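Local coordinates for rhophilin-2 (Homo sapiens, PDB 2VSV), which binds specifically to GTP-bound Rho and may act in a Rho pathway to limit stress fibre formation, here represented by its PDZ domain, at residues Leu36-Arg41 with Ile96-Val101; Gln72-Lys77 with Met85-Ser90. One frame throughout, in Å; residues are numbered along the deposited sequence. Where two conformers were deposited one is given.

Interaction 1: residues Leu36-Arg41 with Ile96-Val101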
ATOM      1  N   LEU B  36      15.838  -6.298 -14.584  1.00  9.93           N
ATOM      2  CA  LEU B  36      15.532  -5.460 -13.418  1.00  9.20           C
ATOM      3  C   LEU B  36      14.690  -6.245 -12.407  1.00  9.06           C
ATOM      4  O   LEU B  36      14.811  -6.035 -11.216  1.00 14.82           O
ATOM      5  CB  LEU B  36      14.783  -4.204 -13.884  1.00 13.68           C
ATOM      6  CG  LEU B  36      14.556  -3.019 -12.930  1.00 20.91           C
ATOM      7  CD1 LEU B  36      15.796  -2.136 -12.779  1.00 15.95           C
ATOM      8  CD2 LEU B  36      13.389  -2.168 -13.441  1.00 12.71           C
ATOM      9  N   GLY B  37      13.858  -7.166 -12.892  1.00 10.72           N
ATOM     10  CA  GLY B  37      13.028  -7.997 -12.030  1.00 15.66           C
ATOM     11  C   GLY B  37      11.693  -7.406 -11.631  1.00 14.96           C
ATOM     12  O   GLY B  37      10.929  -8.038 -10.883  1.00 12.72           O
ATOM     13  N   PHE B  38      11.386  -6.205 -12.108  1.00  7.47           N
ATOM     14  CA  PHE B  38      10.063  -5.636 -11.845  1.00  6.82           C
ATOM     15  C   PHE B  38       9.569  -4.859 -13.020  1.00  6.45           C
ATOM     16  O   PHE B  38      10.373  -4.386 -13.801  1.00  7.70           O
ATOM     17  CB  PHE B  38      10.009  -4.770 -10.561  1.00  7.03           C
ATOM     18  CG  PHE B  38      11.091  -3.740 -10.435  1.00  6.90           C
ATOM     19  CD1 PHE B  38      10.871  -2.429 -10.840  1.00 12.12           C
ATOM     20  CD2 PHE B  38      12.314  -4.068  -9.875  1.00 10.75           C
ATOM     21  CE1 PHE B  38      11.846  -1.458 -10.693  1.00 14.75           C
ATOM     22  CE2 PHE B  38      13.322  -3.096  -9.731  1.00  9.47           C
ATOM     23  CZ  PHE B  38      13.089  -1.803 -10.130  1.00 18.04           C
ATOM     24  N   THR B  39       8.253  -4.744 -13.142  1.00  6.08           N
ATOM     25  CA  THR B  39       7.667  -3.783 -14.068  1.00  5.92           C
ATOM     26  C   THR B  39       7.254  -2.517 -13.349  1.00  9.00           C
ATOM     27  O   THR B  39       7.261  -2.428 -12.120  1.00  4.70           O
ATOM     28  CB  THR B  39       6.483  -4.334 -14.862  1.00  4.43           C
ATOM     29  OG1 THR B  39       5.398  -4.626 -13.980  1.00  9.73           O
ATOM     30  CG2 THR B  39       6.922  -5.607 -15.668  1.00  6.34           C
ATOM     31  N   LEU B  40       6.933  -1.507 -14.139  1.00  5.35           N
ATOM     32  CA  LEU B  40       6.639  -0.177 -13.652  1.00  6.00           C
ATOM     33  C   LEU B  40       5.296   0.243 -14.230  1.00  3.78           C
ATOM     34  O   LEU B  40       4.883  -0.269 -15.264  1.00  4.02           O
ATOM     35  CB  LEU B  40       7.699   0.808 -14.160  1.00  5.27           C
ATOM     36  CG  LEU B  40       9.126   0.600 -13.672  1.00 10.43           C
ATOM     37  CD1 LEU B  40      10.089   1.533 -14.410  1.00 16.56           C
ATOM     38  CD2 LEU B  40       9.186   0.821 -12.177  1.00 14.10           C
ATOM     39  N   ARG B  41       4.648   1.187 -13.574  1.00  7.16           N
ATOM     40  CA  ARG B  41       3.289   1.607 -13.939  1.00 10.55           C
ATOM     41  C   ARG B  41       3.060   3.047 -13.527  1.00 10.30           C
ATOM     42  O   ARG B  41       3.589   3.491 -12.521  1.00  8.12           O
ATOM     43  CB  ARG B  41       2.285   0.692 -13.227  1.00 13.33           C
ATOM     44  CG  ARG B  41       0.848   0.959 -13.524  1.00 21.89           C
ATOM     45  CD  ARG B  41      -0.048  -0.100 -12.878  1.00 22.96           C
ATOM     46  NE  ARG B  41      -0.237   0.090 -11.427  1.00 30.14           N
ATOM     47  CZ  ARG B  41      -1.336  -0.261 -10.750  1.00 35.50           C
ATOM     48  NH1 ARG B  41      -2.365  -0.829 -11.371  1.00 35.36           N
ATOM     49  NH2 ARG B  41      -1.418  -0.039  -9.444  1.00 34.72           N
ATOM     50  N   ILE B  96      22.496   0.014  -8.465  1.00  9.32           N
ATOM     51  CA  ILE B  96      21.429   1.022  -8.498  1.00  8.00           C
ATOM     52  C   ILE B  96      21.030   1.310  -7.035  1.00  7.20           C
ATOM     53  O   ILE B  96      20.921   0.388  -6.205  1.00 11.10           O
ATOM     54  CB  ILE B  96      20.203   0.529  -9.272  1.00  8.59           C
ATOM     55  CG1 ILE B  96      20.597   0.079 -10.681  1.00 13.38           C
ATOM     56  CG2 ILE B  96      19.157   1.636  -9.361  1.00 13.49           C
ATOM     57  CD1 ILE B  96      19.436  -0.491 -11.520  1.00 14.65           C
ATOM     58  N   GLU B  97      20.876   2.593  -6.724  1.00 10.36           N
ATOM     59  CA  GLU B  97      20.238   3.043  -5.495  1.00  7.65           C
ATOM     60  C   GLU B  97      19.006   3.819  -5.946  1.00 13.35           C
ATOM     61  O   GLU B  97      19.112   4.684  -6.798  1.00  7.60           O
ATOM     62  CB  GLU B  97      21.180   3.907  -4.645  1.00 10.13           C
ATOM     63  CG  GLU B  97      20.647   4.242  -3.232  1.00 11.02           C
ATOM     64  CD  GLU B  97      19.653   5.428  -3.192  1.00 14.32           C
ATOM     65  OE1 GLU B  97      19.473   6.130  -4.225  1.00 16.85           O
ATOM     66  OE2 GLU B  97      19.073   5.684  -2.115  1.00 22.74           O
ATOM     67  N   MET B  98      17.836   3.419  -5.445  1.00  9.75           N
ATOM     68  CA  MET B  98      16.636   4.229  -5.560  1.00 10.15           C
ATOM     69  C   MET B  98      15.999   4.358  -4.173  1.00 14.35           C
ATOM     70  O   MET B  98      16.276   3.547  -3.255  1.00 13.10           O
ATOM     71  CB  MET B  98      15.672   3.631  -6.570  1.00 11.11           C
ATOM     72  CG  MET B  98      15.083   2.358  -6.206  1.00 15.03           C
ATOM     73  SD  MET B  98      14.043   1.820  -7.565  1.00 17.06           S
ATOM     74  CE  MET B  98      13.321   0.346  -6.849  1.00 16.50           C
ATOM     75  N   LYS B  99      15.217   5.418  -4.009  1.00 10.16           N
ATOM     76  CA  LYS B  99      14.374   5.559  -2.856  1.00  8.29           C
ATOM     77  C   LYS B  99      12.918   5.394  -3.238  1.00 10.11           C
ATOM     78  O   LYS B  99      12.439   5.940  -4.235  1.00  5.05           O
ATOM     79  CB  LYS B  99      14.606   6.902  -2.154  1.00  9.41           C
ATOM     80  CG  LYS B  99      15.956   6.953  -1.439  1.00 11.94           C
ATOM     81  CD  LYS B  99      16.218   8.271  -0.783  1.00 20.67           C
ATOM     82  CE  LYS B  99      17.596   8.295  -0.104  1.00 24.00           C
ATOM     83  NZ  LYS B  99      18.726   8.192  -1.092  1.00 25.57           N
ATOM     84  N   VAL B 100      12.225   4.626  -2.422  1.00  4.91           N
ATOM     85  CA  VAL B 100      10.828   4.326  -2.609  1.00  9.59           C
ATOM     86  C   VAL B 100      10.011   4.672  -1.376  1.00 14.84           C
ATOM     87  O   VAL B 100      10.534   4.726  -0.240  1.00 12.38           O
ATOM     88  CB  VAL B 100      10.599   2.836  -2.950  1.00 11.37           C
ATOM     89  CG1 VAL B 100      11.187   2.482  -4.329  1.00  7.19           C
ATOM     90  CG2 VAL B 100      11.145   1.949  -1.846  1.00 10.60           C
ATOM     91  N   VAL B 101       8.724   4.919  -1.607  1.00 11.53           N
ATOM     92  CA  VAL B 101       7.774   5.058  -0.519  1.00 13.42           C
ATOM     93  C   VAL B 101       6.631   4.099  -0.768  1.00 10.82           C
ATOM     94  O   VAL B 101       6.229   3.877  -1.909  1.00  9.81           O
ATOM     95  CB  VAL B 101       7.260   6.502  -0.356  1.00 12.10           C
ATOM     96  CG1 VAL B 101       8.364   7.388   0.064  1.00 11.18           C
ATOM     97  CG2 VAL B 101       6.608   7.027  -1.654  1.00 23.54           C
TER
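Leu36 and Ile96 mark where the two backbones come closest, yet their CA atoms are 10.0 Å apart and no hydrogen bond crosses between Leu36-Arg41 and Ile96-Val101. The strands 38-41 and 96-101 belong to two different sheets, each with hydrogen-bonded partners elsewhere (Phe29 for Ile96, His49 and Phe50 for Thr39), so side chains alone close the gap. Two pairs do this. Leu36 CD1 meets Ile96 CD1 at 4.2 Å, the side chains crossing at about a right angle. Phe38 and Met98 approach from opposite directions, with Phe38 CZ 3.9 Å from Met98 CE; the methyl meets the ring obliquely. Met98 gets there because its chain is extended beyond CG (chi2 -178°, chi3 -175°). The Phe38 ring is held within its own segment too: Leu36 CD2 lies 3.2 Å above one face, offset toward the rim, and Leu40 CD2 meets the edge in plane. Glu97 and Lys99, by contrast, turn from this interface and pair in a salt bridge, Lys99 NZ to Glu97 OE2. Leu36-Gly37-Phe38 matches the end of the GLGF carboxylate-binding loop, which in PDZ domains leads into the strand that receives the peptide ligand.

Interaction 2: residues Gln72-Lys77 with Met85-Ser90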
ATOM      1  N   GLN B  72      19.477   7.506  -7.046  1.00  6.11           N
ATOM      2  CA  GLN B  72      20.569   8.299  -6.491  1.00 11.15           C
ATOM      3  C   GLN B  72      20.057   9.713  -6.163  1.00 10.12           C
ATOM      4  O   GLN B  72      19.083   9.836  -5.448  1.00  9.59           O
ATOM      5  CB  GLN B  72      21.775   8.322  -7.420  1.00  8.35           C
ATOM      6  CG  GLN B  72      22.442   6.931  -7.664  1.00  6.65           C
ATOM      7  CD  GLN B  72      23.639   6.981  -8.612  1.00 12.88           C
ATOM      8  OE1 GLN B  72      23.919   8.024  -9.228  1.00  7.90           O
ATOM      9  NE2 GLN B  72      24.366   5.847  -8.723  1.00  2.06           N
ATOM     10  N   LEU B  73      20.716  10.759  -6.650  1.00  9.31           N
ATOM     11  CA  LEU B  73      20.307  12.101  -6.304  1.00 12.23           C
ATOM     12  C   LEU B  73      19.522  12.737  -7.431  1.00 14.29           C
ATOM     13  O   LEU B  73      19.399  13.951  -7.444  1.00 10.61           O
ATOM     14  CB  LEU B  73      21.518  12.963  -5.885  1.00 14.11           C
ATOM     15  CG  LEU B  73      22.343  12.469  -4.670  1.00 15.70           C
ATOM     16  CD1 LEU B  73      23.473  13.443  -4.320  1.00 16.52           C
ATOM     17  CD2 LEU B  73      21.481  12.240  -3.425  1.00 20.45           C
ATOM     18  N   VAL B  74      18.965  11.915  -8.337  1.00 10.15           N
ATOM     19  CA  VAL B  74      18.058  12.386  -9.395  1.00 12.81           C
ATOM     20  C   VAL B  74      16.639  12.224  -8.888  1.00 12.23           C
ATOM     21  O   VAL B  74      16.236  11.132  -8.441  1.00  8.77           O
ATOM     22  CB  VAL B  74      18.219  11.603 -10.747  1.00 13.63           C
ATOM     23  CG1 VAL B  74      17.138  12.044 -11.767  1.00 13.08           C
ATOM     24  CG2 VAL B  74      19.631  11.821 -11.340  1.00 13.88           C
ATOM     25  N   ASP B  75      15.894  13.327  -8.927  1.00  9.65           N
ATOM     26  CA  ASP B  75      14.523  13.330  -8.476  1.00 13.01           C
ATOM     27  C   ASP B  75      13.672  12.638  -9.521  1.00 11.42           C
ATOM     28  O   ASP B  75      13.730  13.007 -10.697  1.00  9.02           O
ATOM     29  CB  ASP B  75      14.036  14.771  -8.303  1.00 11.96           C
ATOM     30  CG  ASP B  75      12.669  14.867  -7.623  1.00 24.12           C
ATOM     31  OD1 ASP B  75      12.101  13.832  -7.184  1.00 17.51           O
ATOM     32  OD2 ASP B  75      12.169  16.008  -7.528  1.00 28.01           O
ATOM     33  N   CYS B  76      12.855  11.688  -9.084  1.00  8.22           N
ATOM     34  CA  CYS B  76      11.959  10.952  -9.993  1.00  9.15           C
ATOM     35  C   CYS B  76      10.486  11.285  -9.834  1.00  9.30           C
ATOM     36  O   CYS B  76       9.647  10.688 -10.536  1.00  7.63           O
ATOM     37  CB  CYS B  76      12.124   9.447  -9.797  1.00 11.40           C
ATOM     38  SG  CYS B  76      13.713   8.934 -10.409  1.00 12.88           S
ATOM     39  N   LYS B  77      10.187  12.180  -8.877  1.00 10.57           N
ATOM     40  CA  LYS B  77       8.807  12.447  -8.453  1.00 14.26           C
ATOM     41  C   LYS B  77       7.943  12.933  -9.587  1.00  8.53           C
ATOM     42  O   LYS B  77       6.753  12.585  -9.636  1.00 11.10           O
ATOM     43  CB  LYS B  77       8.735  13.420  -7.260  1.00 15.67           C
ATOM     44  CG  LYS B  77       8.872  12.720  -5.909  1.00 19.89           C
ATOM     45  CD  LYS B  77       8.699  13.724  -4.749  1.00 24.19           C
ATOM     46  CE  LYS B  77       9.949  13.885  -3.915  1.00 33.17           C
ATOM     47  NZ  LYS B  77      10.093  12.756  -2.942  1.00 29.25           N
ATOM     48  N   MET B  85      12.175   4.415 -16.695  1.00  8.74           N
ATOM     49  CA  MET B  85      12.769   3.273 -17.376  1.00  6.59           C
ATOM     50  C   MET B  85      14.133   3.613 -17.989  1.00  7.94           C
ATOM     51  O   MET B  85      15.097   2.867 -17.815  1.00  3.90           O
ATOM     52  CB  MET B  85      11.807   2.740 -18.440  0.50  7.10           C
ATOM     53  CG  MET B  85      12.318   1.557 -19.226  0.50 15.40           C
ATOM     54  SD  MET B  85      10.946   0.823 -20.129  0.50 18.17           S
ATOM     55  CE  MET B  85       9.866   0.555 -18.720  0.50 13.19           C
ATOM     56  N   LYS B  86      14.232   4.747 -18.684  1.00  6.05           N
ATOM     57  CA  LYS B  86      15.504   5.114 -19.300  1.00  4.57           C
ATOM     58  C   LYS B  86      16.598   5.361 -18.284  1.00  4.76           C
ATOM     59  O   LYS B  86      17.724   4.891 -18.458  1.00 11.03           O
ATOM     60  CB  LYS B  86      15.340   6.332 -20.195  1.00  2.09           C
ATOM     61  CG  LYS B  86      14.648   6.031 -21.464  1.00 12.23           C
ATOM     62  CD  LYS B  86      14.247   7.309 -22.150  1.00  9.18           C
ATOM     63  CE  LYS B  86      13.523   7.026 -23.444  1.00 24.80           C
ATOM     64  NZ  LYS B  86      13.437   8.251 -24.250  1.00 24.84           N
ATOM     65  N   LEU B  87      16.274   6.036 -17.190  1.00  6.22           N
ATOM     66  CA  LEU B  87      17.212   6.133 -16.070  1.00  8.18           C
ATOM     67  C   LEU B  87      17.697   4.783 -15.531  1.00  4.86           C
ATOM     68  O   LEU B  87      18.902   4.578 -15.354  1.00  4.68           O
ATOM     69  CB  LEU B  87      16.611   6.932 -14.912  1.00  6.63           C
ATOM     70  CG  LEU B  87      16.660   8.438 -15.159  1.00 19.07           C
ATOM     71  CD1 LEU B  87      15.784   9.169 -14.119  1.00 12.85           C
ATOM     72  CD2 LEU B  87      18.145   8.944 -15.166  1.00 16.54           C
ATOM     73  N   LEU B  88      16.786   3.866 -15.225  1.00  5.02           N
ATOM     74  CA  LEU B  88      17.235   2.577 -14.713  1.00  7.45           C
ATOM     75  C   LEU B  88      18.019   1.808 -15.762  1.00  7.49           C
ATOM     76  O   LEU B  88      18.969   1.108 -15.417  1.00  8.28           O
ATOM     77  CB  LEU B  88      16.066   1.713 -14.199  1.00  8.39           C
ATOM     78  CG  LEU B  88      15.286   2.339 -13.064  1.00 12.05           C
ATOM     79  CD1 LEU B  88      13.757   1.893 -13.123  1.00  5.51           C
ATOM     80  CD2 LEU B  88      16.039   2.015 -11.763  1.00  3.97           C
ATOM     81  N   LYS B  89      17.629   1.910 -17.045  1.00  6.37           N
ATOM     82  CA  LYS B  89      18.342   1.145 -18.046  1.00  9.47           C
ATOM     83  C   LYS B  89      19.832   1.587 -18.090  1.00 10.74           C
ATOM     84  O   LYS B  89      20.733   0.767 -18.239  1.00 10.52           O
ATOM     85  CB  LYS B  89      17.692   1.237 -19.418  1.00  8.47           C
ATOM     86  CG  LYS B  89      18.322   0.224 -20.389  1.00 19.48           C
ATOM     87  CD  LYS B  89      17.405  -0.198 -21.527  1.00 27.70           C
ATOM     88  CE  LYS B  89      18.172  -1.004 -22.576  1.00 40.46           C
ATOM     89  NZ  LYS B  89      18.879  -2.203 -22.004  1.00 36.37           N
ATOM     90  N   SER B  90      20.045   2.877 -17.867  1.00  9.90           N
ATOM     91  CA  SER B  90      21.364   3.502 -17.916  1.00 13.03           C
ATOM     92  C   SER B  90      22.398   2.884 -16.967  1.00 11.86           C
ATOM     93  O   SER B  90      23.606   3.058 -17.176  1.00 13.25           O
ATOM     94  CB  SER B  90      21.236   5.008 -17.625  1.00 11.73           C
ATOM     95  OG  SER B  90      21.274   5.232 -16.209  1.00 11.54           O
TER
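Leu87 of helix 81-89 and Val74 of the short strand 74-75 reach toward each other tip to tip, and this apolar meeting carries most of the contact. Leu87 CD1 lies 4.0 Å from Val74 CG1. The same methyl also comes within 4.3 Å of Cys76 SG, so one branch of the leucine touches two residues spaced two apart in the chain. Leu87 has CG anti to its carbonyl carbon (chi1 -78°), which sends the chain end with CD1 out toward the strand. On the other side Val74 offers CG1, which stands opposite its backbone N (chi1 174°). The nearest CA atoms, those of Val74 and Leu87, are 9.2 Å apart, a spacing that leaves the backbones to be bridged by these tips. Leu87 rests as well on Ile71 and Leu79, and Cys76 on Ile71, so that the leucine packs over the sheet edge formed by strands 67-71 and 74-75. In the PDZ fold this is the second helix, whose other flank lines the peptide groove; Leu88, the neighbour of Leu87, packs on Leu36 and Leu40 near that groove.

Polar bonding stays within each segment. Asp75 OD1 accepts from Lys77 N at 3.0 Å in an Asx turn; the bond is nearly straight at the hydrogen (165°), though the donor approaches from above the carboxylate plane. It ties the chain back on itself just after the strand, around Cys76, whose backbone bonds to Val69. Near the end of the helix the Ser90 hydroxyl donates to the carbonyl, Ser90 OG to Leu87 O at 2.6 Å, while Lys89 N bonds to Met85 O in ordinary helical fashion at 2.8 Å.

Overall arrangement
Both contacts are apolar and cross without hydrogen bonds, but they differ in depth. The centre of interaction 1 is about 6 Å from the centre of the chain and three of its four touching residues are buried; that of interaction 2 is about 13 Å out, and Val74 is exposed. The two centres are about 9 Å apart, and Leu88 of helix 81-89 joins them: Leu88 CD1 reaches Leu40 CD1 at 3.9 Å, and Leu88 CD2 reaches Ile96 CG2. A probable hydrogen bond from Gln72 N to Glu97 O also links them. Interaction 1 joins the two sheets through a methionine methyl against an aromatic ring and one aliphatic pair, whereas interaction 2 sets the helix on the sheet's edge through aliphatic groups and one thiol.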